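Local coordinates for homospermidine synthase (Legionella pneumophila subsp. pneumophila str. Philadelphia 1, PDB 2PH5), which binds NAD and probably catalyses formation of the polyamine homospermidine, at residues Q57-S62 and A386-A391; Q66-Q71 and E75-T80; I182-P185 and E190-N193; H249-A254 and W464-I469. All coordinates share one frame; numbering follows the deposited sequence.

Contact 2 lies wholly in the nucleotide-binding family region, while contact 1 joins that region to the C-terminal one; their first segments follow each other closely in sequence, yet their chemistry differs. Contact 1 is a surface meeting of tyrosine, proline and glutamine side chains between helix 55-59 and the loop 386-391, whereas contact 2 is a partly buried aliphatic cluster whose backbone reaches the adenine of NAD. Contacts 3 and 4 lie far from the annotated sites. In contact 3 a proline covers a tryptophan within one short loop-helix unit; contact 4, the buried one, stacks a histidine on a phenylalanine from the C-terminal helix. The centres of contacts 3 and 4 are about 29 Å apart.

Contact 1 of 4, residues Q57-S62 and A386-A391; sequences QQYGVS and APYNNA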
# COMPACT_ATOMS: atom_id res chain seq x y z
N GLN A 57 12.83 35.04 3.18
CA GLN A 57 14.06 35.74 3.54
C GLN A 57 15.11 35.74 2.43
O GLN A 57 15.87 36.70 2.29
CB GLN A 57 14.68 35.16 4.81
CG GLN A 57 13.83 35.32 6.05
CD GLN A 57 12.92 34.14 6.30
OE1 GLN A 57 12.24 33.66 5.38
NE2 GLN A 57 12.89 33.65 7.54
N GLN A 58 15.16 34.67 1.65
CA GLN A 58 16.13 34.57 0.56
C GLN A 58 15.82 35.57 -0.54
O GLN A 58 16.73 36.11 -1.16
CB GLN A 58 16.14 33.16 -0.02
CG GLN A 58 16.55 32.09 0.99
CD GLN A 58 18.05 32.08 1.27
OE1 GLN A 58 18.52 31.32 2.13
NE2 GLN A 58 18.80 32.91 0.56
N TYR A 59 14.54 35.81 -0.77
CA TYR A 59 14.14 36.76 -1.81
C TYR A 59 13.92 38.16 -1.25
O TYR A 59 13.81 39.12 -2.00
CB TYR A 59 12.87 36.25 -2.50
CG TYR A 59 13.12 35.02 -3.35
CD1 TYR A 59 13.70 35.14 -4.62
CD2 TYR A 59 12.81 33.74 -2.88
CE1 TYR A 59 13.97 34.01 -5.39
CE2 TYR A 59 13.08 32.61 -3.64
CZ TYR A 59 13.66 32.76 -4.90
OH TYR A 59 13.95 31.64 -5.65
N GLY A 60 13.86 38.26 0.08
CA GLY A 60 13.65 39.55 0.71
C GLY A 60 12.24 40.08 0.50
O GLY A 60 12.04 41.27 0.25
N VAL A 61 11.26 39.19 0.60
CA VAL A 61 9.88 39.59 0.42
C VAL A 61 9.19 39.69 1.77
O VAL A 61 9.29 38.79 2.60
CB VAL A 61 9.14 38.58 -0.52
CG1 VAL A 61 7.65 38.85 -0.53
CG2 VAL A 61 9.70 38.71 -1.93
N SER A 62 8.51 40.81 1.98
CA SER A 62 7.78 41.07 3.22
C SER A 62 6.81 39.92 3.53
O SER A 62 6.17 39.38 2.63
CB SER A 62 7.02 42.39 3.07
OG SER A 62 6.09 42.58 4.12
N ALA A 386 14.54 24.98 -10.70
CA ALA A 386 14.10 25.89 -9.64
C ALA A 386 14.21 25.30 -8.24
O ALA A 386 13.97 24.11 -8.02
CB ALA A 386 12.66 26.32 -9.90
N PRO A 387 14.58 26.15 -7.26
CA PRO A 387 14.71 25.70 -5.87
C PRO A 387 13.33 25.62 -5.22
O PRO A 387 12.32 26.00 -5.82
CB PRO A 387 15.56 26.80 -5.25
CG PRO A 387 15.06 28.02 -5.95
CD PRO A 387 14.98 27.56 -7.39
N TYR A 388 13.30 25.12 -3.98
CA TYR A 388 12.06 25.00 -3.22
C TYR A 388 10.99 24.31 -4.06
O TYR A 388 9.81 24.68 -4.01
CB TYR A 388 11.59 26.39 -2.80
CG TYR A 388 12.69 27.22 -2.20
CD1 TYR A 388 13.23 26.89 -0.96
CD2 TYR A 388 13.22 28.32 -2.88
CE1 TYR A 388 14.27 27.62 -0.41
CE2 TYR A 388 14.27 29.06 -2.33
CZ TYR A 388 14.79 28.70 -1.10
OH TYR A 388 15.83 29.41 -0.53
N ASN A 389 11.40 23.32 -4.84
CA ASN A 389 10.49 22.61 -5.72
C ASN A 389 10.85 21.14 -5.92
O ASN A 389 12.03 20.76 -5.95
CB ASN A 389 10.48 23.28 -7.09
CG ASN A 389 9.41 24.34 -7.22
OD1 ASN A 389 8.22 24.04 -7.36
ND2 ASN A 389 9.83 25.60 -7.16
N ASN A 390 9.81 20.32 -6.03
CA ASN A 390 10.00 18.92 -6.33
C ASN A 390 9.25 18.76 -7.65
O ASN A 390 8.69 19.72 -8.15
CB ASN A 390 9.42 17.98 -5.24
CG ASN A 390 7.97 18.27 -4.90
OD1 ASN A 390 7.12 18.44 -5.78
ND2 ASN A 390 7.67 18.30 -3.61
N ALA A 391 9.28 17.56 -8.21
CA ALA A 391 8.61 17.30 -9.48
C ALA A 391 7.15 17.75 -9.45
O ALA A 391 6.69 18.43 -10.36
CB ALA A 391 8.71 15.82 -9.81
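The ring of Tyr59 overlaps the ring of Tyr388 at one corner, CE2 to CE2 at 4.0 Å, the two side chains sliding past each other in opposite directions. CE2 of each ring approaches the other obliquely, a van der Waals contact. In Tyr59 the first torsion leaves CG beside the backbone N (chi1 -70°), and the long ring carries its end out to the loop although the side chain does not start off in that direction. There its OH lies 3.8 Å from Pro387 CG, a hydroxyl against a ring methylene. The Tyr388 and Gln58 side chains cross at about a right angle, with Tyr388 OH 3.2 Å from Gln58 CG.

Behind these aromatic rings, Asn389 bends back so that ND2 donates to Pro387 O at 2.9 Å, with an N-H...O angle of 148°. That bond, supported by a second one from ND2 to Ala27 O, ties the loop to itself and to helix 23-35. Asn390 then serves as N-cap of helix 391-408. On the opposite segment, Gly60 ends helix 55-59 in a Schellman motif; its positive phi suits a residue without a side chain. Phe33 and Pro30 also pack against Tyr59.

The contact thus links helix 55-59 of the Rossmann-type NAD-binding region to the loop between helices 379-385 and 391-408 of the C-terminal family region. No hydrogen bond or salt bridge joins the segments; their association rests on van der Waals contact of ring carbons with each other and of hydroxyl oxygens with methylenes. Tyrosine fits because its ring can pack while its hydroxyl tolerates the partly exposed setting.

Contact 2 of 4, residues Q66-Q71 and E75-T80; sequences QQITPQ and EVIGST. With NAD (nicotinamide-adenine-dinucleotide), chain C.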
# COMPACT_ATOMS: atom_id res chain seq x y z
N GLN A 66 -0.78 36.77 9.70
CA GLN A 66 -2.14 37.13 10.08
C GLN A 66 -3.18 36.16 9.57
O GLN A 66 -3.06 35.62 8.48
CB GLN A 66 -2.50 38.54 9.60
CG GLN A 66 -3.92 38.93 9.95
CD GLN A 66 -4.03 40.35 10.49
OE1 GLN A 66 -3.69 41.32 9.80
NE2 GLN A 66 -4.51 40.48 11.73
N GLN A 67 -4.20 35.93 10.39
CA GLN A 67 -5.29 35.04 10.02
C GLN A 67 -6.39 35.87 9.33
O GLN A 67 -6.87 36.85 9.90
CB GLN A 67 -5.84 34.35 11.26
CG GLN A 67 -7.10 33.52 11.03
CD GLN A 67 -7.60 32.87 12.30
OE1 GLN A 67 -6.90 32.07 12.92
NE2 GLN A 67 -8.82 33.21 12.71
N ILE A 68 -6.76 35.48 8.12
CA ILE A 68 -7.79 36.20 7.37
C ILE A 68 -9.16 35.64 7.71
O ILE A 68 -9.40 34.44 7.56
CB ILE A 68 -7.54 36.10 5.85
CG1 ILE A 68 -6.19 36.74 5.50
CG2 ILE A 68 -8.66 36.78 5.08
CD1 ILE A 68 -6.04 38.17 5.99
N THR A 69 -10.06 36.49 8.16
CA THR A 69 -11.38 36.04 8.53
C THR A 69 -12.44 36.82 7.78
O THR A 69 -12.14 37.77 7.06
CB THR A 69 -11.60 36.27 10.02
OG1 THR A 69 -11.54 37.68 10.27
CG2 THR A 69 -10.52 35.57 10.83
N PRO A 70 -13.71 36.41 7.93
CA PRO A 70 -14.81 37.11 7.25
C PRO A 70 -14.95 38.53 7.82
O PRO A 70 -15.36 39.46 7.11
CB PRO A 70 -16.02 36.23 7.56
CG PRO A 70 -15.40 34.85 7.64
CD PRO A 70 -14.17 35.11 8.46
N GLN A 71 -14.58 38.70 9.09
CA GLN A 71 -14.66 40.00 9.76
C GLN A 71 -13.55 41.01 9.46
O GLN A 71 -13.72 42.20 9.72
CB GLN A 71 -14.74 39.80 11.28
CG GLN A 71 -15.93 39.00 11.80
CD GLN A 71 -15.84 37.52 11.47
OE1 GLN A 71 -14.75 36.95 11.43
NE2 GLN A 71 -17.00 36.89 11.25
N GLU A 75 -10.73 44.74 5.13
CA GLU A 75 -9.75 45.76 5.47
C GLU A 75 -8.31 45.28 5.28
O GLU A 75 -7.50 45.97 4.67
CB GLU A 75 -9.96 46.24 6.90
CG GLU A 75 -9.05 47.40 7.29
CD GLU A 75 -9.50 48.11 8.56
OE1 GLU A 75 -8.83 49.08 8.98
OE2 GLU A 75 -10.53 47.69 9.14
N VAL A 76 -8.00 44.11 5.81
CA VAL A 76 -6.64 43.57 5.70
C VAL A 76 -6.21 43.38 4.24
O VAL A 76 -5.17 43.88 3.83
CB VAL A 76 -6.51 42.22 6.43
CG1 VAL A 76 -5.11 41.69 6.29
CG2 VAL A 76 -6.86 42.39 7.90
N ILE A 77 -7.02 42.65 3.48
CA ILE A 77 -6.73 42.37 2.08
C ILE A 77 -7.04 43.58 1.20
O ILE A 77 -6.29 43.91 0.29
CB ILE A 77 -7.56 41.17 1.56
CG1 ILE A 77 -7.29 39.93 2.42
CG2 ILE A 77 -7.25 40.90 0.10
CD1 ILE A 77 -5.84 39.47 2.41
N GLY A 78 -8.16 44.25 1.50
CA GLY A 78 -8.55 45.41 0.73
C GLY A 78 -7.54 46.54 0.71
O GLY A 78 -7.31 47.16 -0.32
N SER A 79 -6.92 46.82 1.85
CA SER A 79 -5.95 47.90 1.93
C SER A 79 -4.62 47.54 1.31
O SER A 79 -3.69 48.36 1.29
CB SER A 79 -5.72 48.30 3.39
OG SER A 79 -6.93 48.77 3.96
N THR A 80 -4.52 46.33 0.79
CA THR A 80 -3.28 45.90 0.20
C THR A 80 -3.34 45.85 -1.32
O THR A 80 -2.31 45.66 -1.98
CB THR A 80 -2.88 44.52 0.77
OG1 THR A 80 -1.46 44.37 0.69
CG2 THR A 80 -3.55 43.41 -0.03
PA NAD C . -0.95 24.53 2.49
O1A NAD C . -1.90 24.05 3.54
O2A NAD C . 0.42 23.94 2.45
O5B NAD C . -0.79 26.14 2.56
C5B NAD C . -1.93 26.98 2.66
C4B NAD C . -1.51 28.30 3.33
O4B NAD C . -2.68 29.07 3.44
C3B NAD C . -0.92 28.15 4.73
O3B NAD C . 0.36 28.77 4.81
C2B NAD C . -1.93 28.82 5.63
O2B NAD C . -1.40 29.44 6.78
C1B NAD C . -2.67 29.76 4.68
N9A NAD C . -4.07 30.05 5.03
C8A NAD C . -4.92 29.15 5.69
N7A NAD C . -5.75 29.79 6.54
C5A NAD C . -5.44 31.10 6.46
C6A NAD C . -5.97 32.22 7.10
N6A NAD C . -6.97 32.16 7.98
N1A NAD C . -5.41 33.45 6.79
C2A NAD C . -4.37 33.59 5.89
N3A NAD C . -3.84 32.50 5.23
C4A NAD C . -4.39 31.29 5.54
O3 NAD C . -1.66 24.20 1.11
PN NAD C . -1.28 24.50 -0.42
O1N NAD C . -1.45 23.23 -1.16
O2N NAD C . 0.05 25.19 -0.44
O5D NAD C . -2.51 25.48 -0.63
C5D NAD C . -2.84 26.14 -1.83
C4D NAD C . -3.95 25.30 -2.44
O4D NAD C . -3.60 24.97 -3.75
C3D NAD C . -5.27 24.62 -2.13
O3D NAD C . -6.36 25.51 -2.26
C2D NAD C . -5.29 23.50 -3.15
O2D NAD C . -6.57 23.02 -3.43
C1D NAD C . -4.56 24.11 -4.34
N1N NAD C . -3.76 23.18 -5.18
C2N NAD C . -4.04 23.05 -6.52
C3N NAD C . -3.23 22.17 -7.27
C7N NAD C . -3.44 21.97 -8.73
O7N NAD C . -2.59 21.11 -9.38
N7N NAD C . -4.38 22.59 -9.41
C4N NAD C . -2.15 21.45 -6.67
C5N NAD C . -1.90 21.62 -5.29
C6N NAD C . -2.69 22.47 -4.54
O HOH W 1 -11.87 44.73 9.62
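Ile68 pushes the end of its side chain between Val76 and Ile77, and this is where the contact is tight. CD1 of Ile68 touches CG1 of Val76 at 3.7 Å, the two side chains meeting at a slant, and the same methyl reaches CD1 of Ile77 at 3.8 Å, there crossing at about a right angle. With CG1 beside the backbone N (chi1 -61°) and a second bend at chi2, the isoleucine folds its terminal methyl toward Val76 and Ile77 although its CB does not face that way. Branched aliphatic residues suit the place because they fill it with methyl groups and demand no polar partner.

The backbone of Ile68 has a separate task. Its N donates to N1A of the NAD adenine at 2.8 Å, nearly straight at 170°, while N6A gives only a weak bond to Ile68 O. Ile68 thus packs with its side chain and binds the adenine through its backbone, as is common in Rossmann-type domains, and the CG of Gln67 also approaches N6A.

Toward the outer side the packing thins. Gln66, partly exposed, comes from the direction opposite to Val76 and sets OE1 3.8 Å from both CG1 and CG2 of Val76, with no bond between them. Farther along, a water donates to both Gln71 O and Glu75 OE2, bridging the exposed ends of the segments, while Ser79 OG donates to Glu75 O at 2.9 Å within residues 75-79.

The whole sits at the border of the parallel Rossmann sheet: the loop 66-72 leads from strand 62-65, outermost in the chain's parallel sheet, to helix 73-76, and Ile68 and Ile77 both rest on Ile46 of the adjoining strand 43-47.

Contact 3 of 4, residues I182-P185 and E190-N193; sequences INRP and EWAN
The indole of Trp191 has Pro185 laid over one of its faces, with CG of the proline over the six-membered ring. This is a CH-pi contact: a ring methylene meets the electron-rich face of the indole. The two side chains cross at about a right angle. Arg184 comes near the same ring obliquely, its CD 4.2 Å from CZ2 of Trp191, with the guanidinium plane 26° from that of the indole. The charged end of Arg184 goes on to a salt bridge with Asp422, so only its aliphatic part is used here.

Pro185 also meets Glu190, CB to CB at 3.4 Å. Glu190 is extended beyond CG and brings OE1 close to CA of Pro185, but the polar partner of that oxygen is the backbone N of Lys186. The carboxylate accepts from this N just ahead of the helix, and Asn187 OD1 in turn bonds Glu190 N at the helix start, while the CB methylene of Glu190 covers the proline.

Leu171 and Lys168 of helix 158-176 also touch Trp191, and Phe302 meets it with its own ring, which leaves the indole buried between packed elements. Proline folded over tryptophan a few residues later closes a short loop onto the helix it leads into. It is plain packing of the 182-185 loop on the N-terminal part of helix 188-197, within the saccharopine dehydrogenase C-terminal family region, away from the annotated NAD site.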
# COMPACT_ATOMS: atom_id res chain seq x y z
N ILE A 182 -8.48 20.29 -39.74
CA ILE A 182 -9.49 21.30 -39.45
C ILE A 182 -8.88 22.52 -38.76
O ILE A 182 -7.66 22.62 -38.62
CB ILE A 182 -10.61 20.73 -38.56
CG1 ILE A 182 -10.11 20.47 -37.13
CG2 ILE A 182 -11.14 19.44 -39.17
CD1 ILE A 182 -9.08 19.36 -37.00
N ASN A 183 -9.74 23.44 -38.34
CA ASN A 183 -9.29 24.64 -37.67
C ASN A 183 -9.39 24.43 -36.16
O ASN A 183 -10.22 23.65 -35.70
CB ASN A 183 -10.15 25.85 -38.07
CG ASN A 183 -10.29 26.00 -39.57
OD1 ASN A 183 -11.01 25.23 -40.22
ND2 ASN A 183 -9.61 26.99 -40.14
N ARG A 184 -8.54 25.11 -35.41
CA ARG A 184 -8.55 24.99 -33.96
C ARG A 184 -9.91 25.48 -33.45
O ARG A 184 -10.24 26.66 -33.60
CB ARG A 184 -7.42 25.83 -33.35
CG ARG A 184 -6.97 25.36 -31.98
CD ARG A 184 -7.30 26.36 -30.88
NE ARG A 184 -6.51 27.59 -30.97
CZ ARG A 184 -5.18 27.63 -30.93
NH1 ARG A 184 -4.55 28.80 -31.01
NH2 ARG A 184 -4.47 26.52 -30.81
N PRO A 185 -10.71 24.58 -32.86
CA PRO A 185 -12.03 24.92 -32.33
C PRO A 185 -12.01 26.05 -31.31
O PRO A 185 -11.02 26.23 -30.60
CB PRO A 185 -12.52 23.60 -31.75
CG PRO A 185 -11.26 22.91 -31.36
CD PRO A 185 -10.35 23.20 -32.51
N GLU A 190 -17.64 23.07 -30.14
CA GLU A 190 -16.70 22.61 -31.15
C GLU A 190 -15.70 21.62 -30.57
O GLU A 190 -15.31 20.66 -31.23
CB GLU A 190 -15.96 23.79 -31.79
CG GLU A 190 -16.86 24.76 -32.55
CD GLU A 190 -16.07 25.72 -33.42
OE1 GLU A 190 -15.17 26.41 -32.90
OE2 GLU A 190 -16.36 25.80 -34.63
N TRP A 191 -15.26 21.87 -29.34
CA TRP A 191 -14.30 20.97 -28.69
C TRP A 191 -14.98 19.64 -28.41
O TRP A 191 -14.40 18.58 -28.61
CB TRP A 191 -13.79 21.58 -27.38
CG TRP A 191 -12.67 22.55 -27.57
CD1 TRP A 191 -12.68 23.89 -27.30
CD2 TRP A 191 -11.36 22.26 -28.07
NE1 TRP A 191 -11.46 24.44 -27.60
CE2 TRP A 191 -10.63 23.47 -28.08
CE3 TRP A 191 -10.72 21.09 -28.52
CZ2 TRP A 191 -9.31 23.54 -28.52
CZ3 TRP A 191 -9.41 21.17 -28.96
CH2 TRP A 191 -8.71 22.38 -28.95
N ALA A 192 -16.22 19.72 -27.94
CA ALA A 192 -16.99 18.52 -27.64
C ALA A 192 -17.18 17.73 -28.93
O ALA A 192 -17.01 16.52 -28.96
CB ALA A 192 -18.34 18.90 -27.05
N ASN A 193 -17.53 18.45 -30.00
CA ASN A 193 -17.76 17.84 -31.30
C ASN A 193 -16.53 17.11 -31.82
O ASN A 193 -16.64 16.01 -32.36
CB ASN A 193 -18.22 18.91 -32.29
CG ASN A 193 -18.13 18.46 -33.72
OD1 ASN A 193 -17.09 18.64 -34.37
ND2 ASN A 193 -19.20 17.85 -34.22

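Contact 4 of 4, residues H249-A254 and W464-I469; sequences HWPHDA and WQFFNI
His249 and Phe467 lie ring on ring in an offset stack, their planes 15° apart and their centroids 4.2 Å from each other. Displacement brings ND1 of the imidazole over the rim of the phenyl face, while CB of Phe467 sits above the imidazole face in a CH-pi contact, 29° off the normal and 3.8 Å from the centroid. Phe467 sets its CG opposite the backbone N (chi1 -169°), which swings the ring back along the histidine.

The Gln465 side chain crosses that of His249 at about a right angle, its end near the imidazole plane. Elsewhere along the loop Pro251 CG lies 4.0 Å from CD1 at the edge of Phe466, the two side chains crossing at about a right angle. The type I turn Pro251-Ala254 then leads into strand 254-255.

Gln465 is the N-cap residue of helix 466-469, and its backbone O accepts from Asn468 N at 2.7 Å and Ile469 N at 3.3 Å. NE2 of His249 is hydrogen-bonded to Asp459 OD1, which helps set the ring's rotation and would probably make it more electron-rich.

Between these segments the contact is aromatic and apolar, flanked by the salt bridge Asp253-Arg470 and the bond of Phe466 N to Glu247, with NE2 of His249 satisfied by Asp459.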
# COMPACT_ATOMS: atom_id res chain seq x y z
N HIS A 249 -23.03 -0.14 -18.45
CA HIS A 249 -23.15 -0.83 -17.16
C HIS A 249 -23.36 0.16 -16.02
O HIS A 249 -22.82 1.26 -16.04
CB HIS A 249 -21.88 -1.64 -16.91
CG HIS A 249 -21.65 -2.73 -17.91
ND1 HIS A 249 -22.18 -4.00 -17.76
CD2 HIS A 249 -20.97 -2.74 -19.08
CE1 HIS A 249 -21.83 -4.73 -18.80
NE2 HIS A 249 -21.10 -3.99 -19.62
N TRP A 250 -24.15 -0.21 -15.02
CA TRP A 250 -24.38 0.71 -13.91
C TRP A 250 -23.79 0.13 -12.62
O TRP A 250 -24.23 -0.91 -12.14
CB TRP A 250 -25.89 0.97 -13.77
CG TRP A 250 -26.23 1.92 -12.67
CD1 TRP A 250 -26.65 1.59 -11.41
CD2 TRP A 250 -26.13 3.35 -12.70
NE1 TRP A 250 -26.82 2.73 -10.66
CE2 TRP A 250 -26.50 3.82 -11.42
CE3 TRP A 250 -25.75 4.27 -13.69
CZ2 TRP A 250 -26.51 5.18 -11.10
CZ3 TRP A 250 -25.76 5.63 -13.37
CH2 TRP A 250 -26.14 6.07 -12.08
N PRO A 251 -22.78 0.81 -12.04
CA PRO A 251 -22.14 0.33 -10.81
C PRO A 251 -23.16 0.01 -9.71
O PRO A 251 -24.08 0.79 -9.47
CB PRO A 251 -21.22 1.49 -10.42
CG PRO A 251 -20.94 2.17 -11.72
CD PRO A 251 -22.29 2.15 -12.39
N HIS A 252 -22.99 -1.13 -9.05
CA HIS A 252 -23.91 -1.54 -7.99
C HIS A 252 -24.03 -0.51 -6.87
O HIS A 252 -25.13 -0.28 -6.35
CB HIS A 252 -23.46 -2.88 -7.38
CG HIS A 252 -22.07 -2.85 -6.83
ND1 HIS A 252 -20.95 -2.76 -7.63
CD2 HIS A 252 -21.61 -2.85 -5.55
CE1 HIS A 252 -19.87 -2.70 -6.87
NE2 HIS A 252 -20.24 -2.76 -5.60
N ASP A 253 -22.91 0.11 -6.51
CA ASP A 253 -22.87 1.10 -5.44
C ASP A 253 -22.86 2.55 -5.94
O ASP A 253 -22.32 3.45 -5.29
CB ASP A 253 -21.64 0.86 -4.55
CG ASP A 253 -20.38 0.55 -5.35
OD1 ASP A 253 -20.37 0.79 -6.58
OD2 ASP A 253 -19.38 0.09 -4.74
N ALA A 254 -23.49 2.77 -7.09
CA ALA A 254 -23.55 4.11 -7.68
C ALA A 254 -24.89 4.80 -7.45
O ALA A 254 -25.91 4.16 -7.19
CB ALA A 254 -23.26 4.03 -9.16
N TRP A 464 -13.45 -0.15 -23.28
CA TRP A 464 -13.52 1.16 -22.64
C TRP A 464 -14.72 1.34 -21.73
O TRP A 464 -15.07 2.47 -21.39
CB TRP A 464 -13.50 2.22 -23.72
CG TRP A 464 -12.33 2.05 -24.60
CD1 TRP A 464 -12.34 1.99 -25.96
CD2 TRP A 464 -10.96 1.94 -24.20
NE1 TRP A 464 -11.06 1.86 -26.44
CE2 TRP A 464 -10.19 1.82 -25.38
CE3 TRP A 464 -10.30 1.92 -22.96
CZ2 TRP A 464 -8.79 1.70 -25.36
CZ3 TRP A 464 -8.92 1.80 -22.94
CH2 TRP A 464 -8.17 1.69 -24.14
N GLN A 465 -15.35 0.25 -21.32
CA GLN A 465 -16.50 0.32 -20.41
C GLN A 465 -16.01 0.42 -18.97
O GLN A 465 -15.12 -0.33 -18.57
CB GLN A 465 -17.38 -0.92 -20.55
CG GLN A 465 -18.20 -0.96 -21.82
CD GLN A 465 -19.42 -0.07 -21.75
OE1 GLN A 465 -19.75 0.62 -22.71
NE2 GLN A 465 -20.10 -0.09 -20.62
N PHE A 466 -16.61 1.31 -18.19
CA PHE A 466 -16.21 1.47 -16.80
C PHE A 466 -16.25 0.11 -16.08
O PHE A 466 -15.48 -0.15 -15.16
CB PHE A 466 -17.12 2.48 -16.09
CG PHE A 466 -16.65 2.86 -14.71
CD1 PHE A 466 -17.42 2.55 -13.60
CD2 PHE A 466 -15.42 3.51 -14.53
CE1 PHE A 466 -16.98 2.88 -12.32
CE2 PHE A 466 -14.97 3.84 -13.26
CZ PHE A 466 -15.75 3.53 -12.15
N PHE A 467 -17.15 -0.75 -16.54
CA PHE A 467 -17.30 -2.09 -15.98
C PHE A 467 -15.95 -2.84 -16.02
O PHE A 467 -15.67 -3.65 -15.13
CB PHE A 467 -18.36 -2.85 -16.79
CG PHE A 467 -18.81 -4.14 -16.18
CD1 PHE A 467 -19.60 -4.15 -15.03
CD2 PHE A 467 -18.47 -5.35 -16.77
CE1 PHE A 467 -20.05 -5.35 -14.49
CE2 PHE A 467 -18.91 -6.56 -16.24
CZ PHE A 467 -19.71 -6.56 -15.09
N ASN A 468 -15.13 -2.57 -17.03
CA ASN A 468 -13.82 -3.23 -17.16
C ASN A 468 -12.69 -2.48 -16.46
O ASN A 468 -11.71 -3.08 -16.01
CB ASN A 468 -13.41 -3.40 -18.63
CG ASN A 468 -14.38 -4.24 -19.43
OD1 ASN A 468 -14.73 -5.36 -19.04
ND2 ASN A 468 -14.82 -3.71 -20.57
N ILE A 469 -12.82 -1.16 -16.38
CA ILE A 469 -11.79 -0.33 -15.77
C ILE A 469 -11.78 -0.40 -14.24
O ILE A 469 -10.72 -0.54 -13.63
CB ILE A 469 -11.92 1.12 -16.27
CG1 ILE A 469 -11.62 1.15 -17.78
CG2 ILE A 469 -10.95 2.04 -15.51
CD1 ILE A 469 -12.11 2.38 -18.51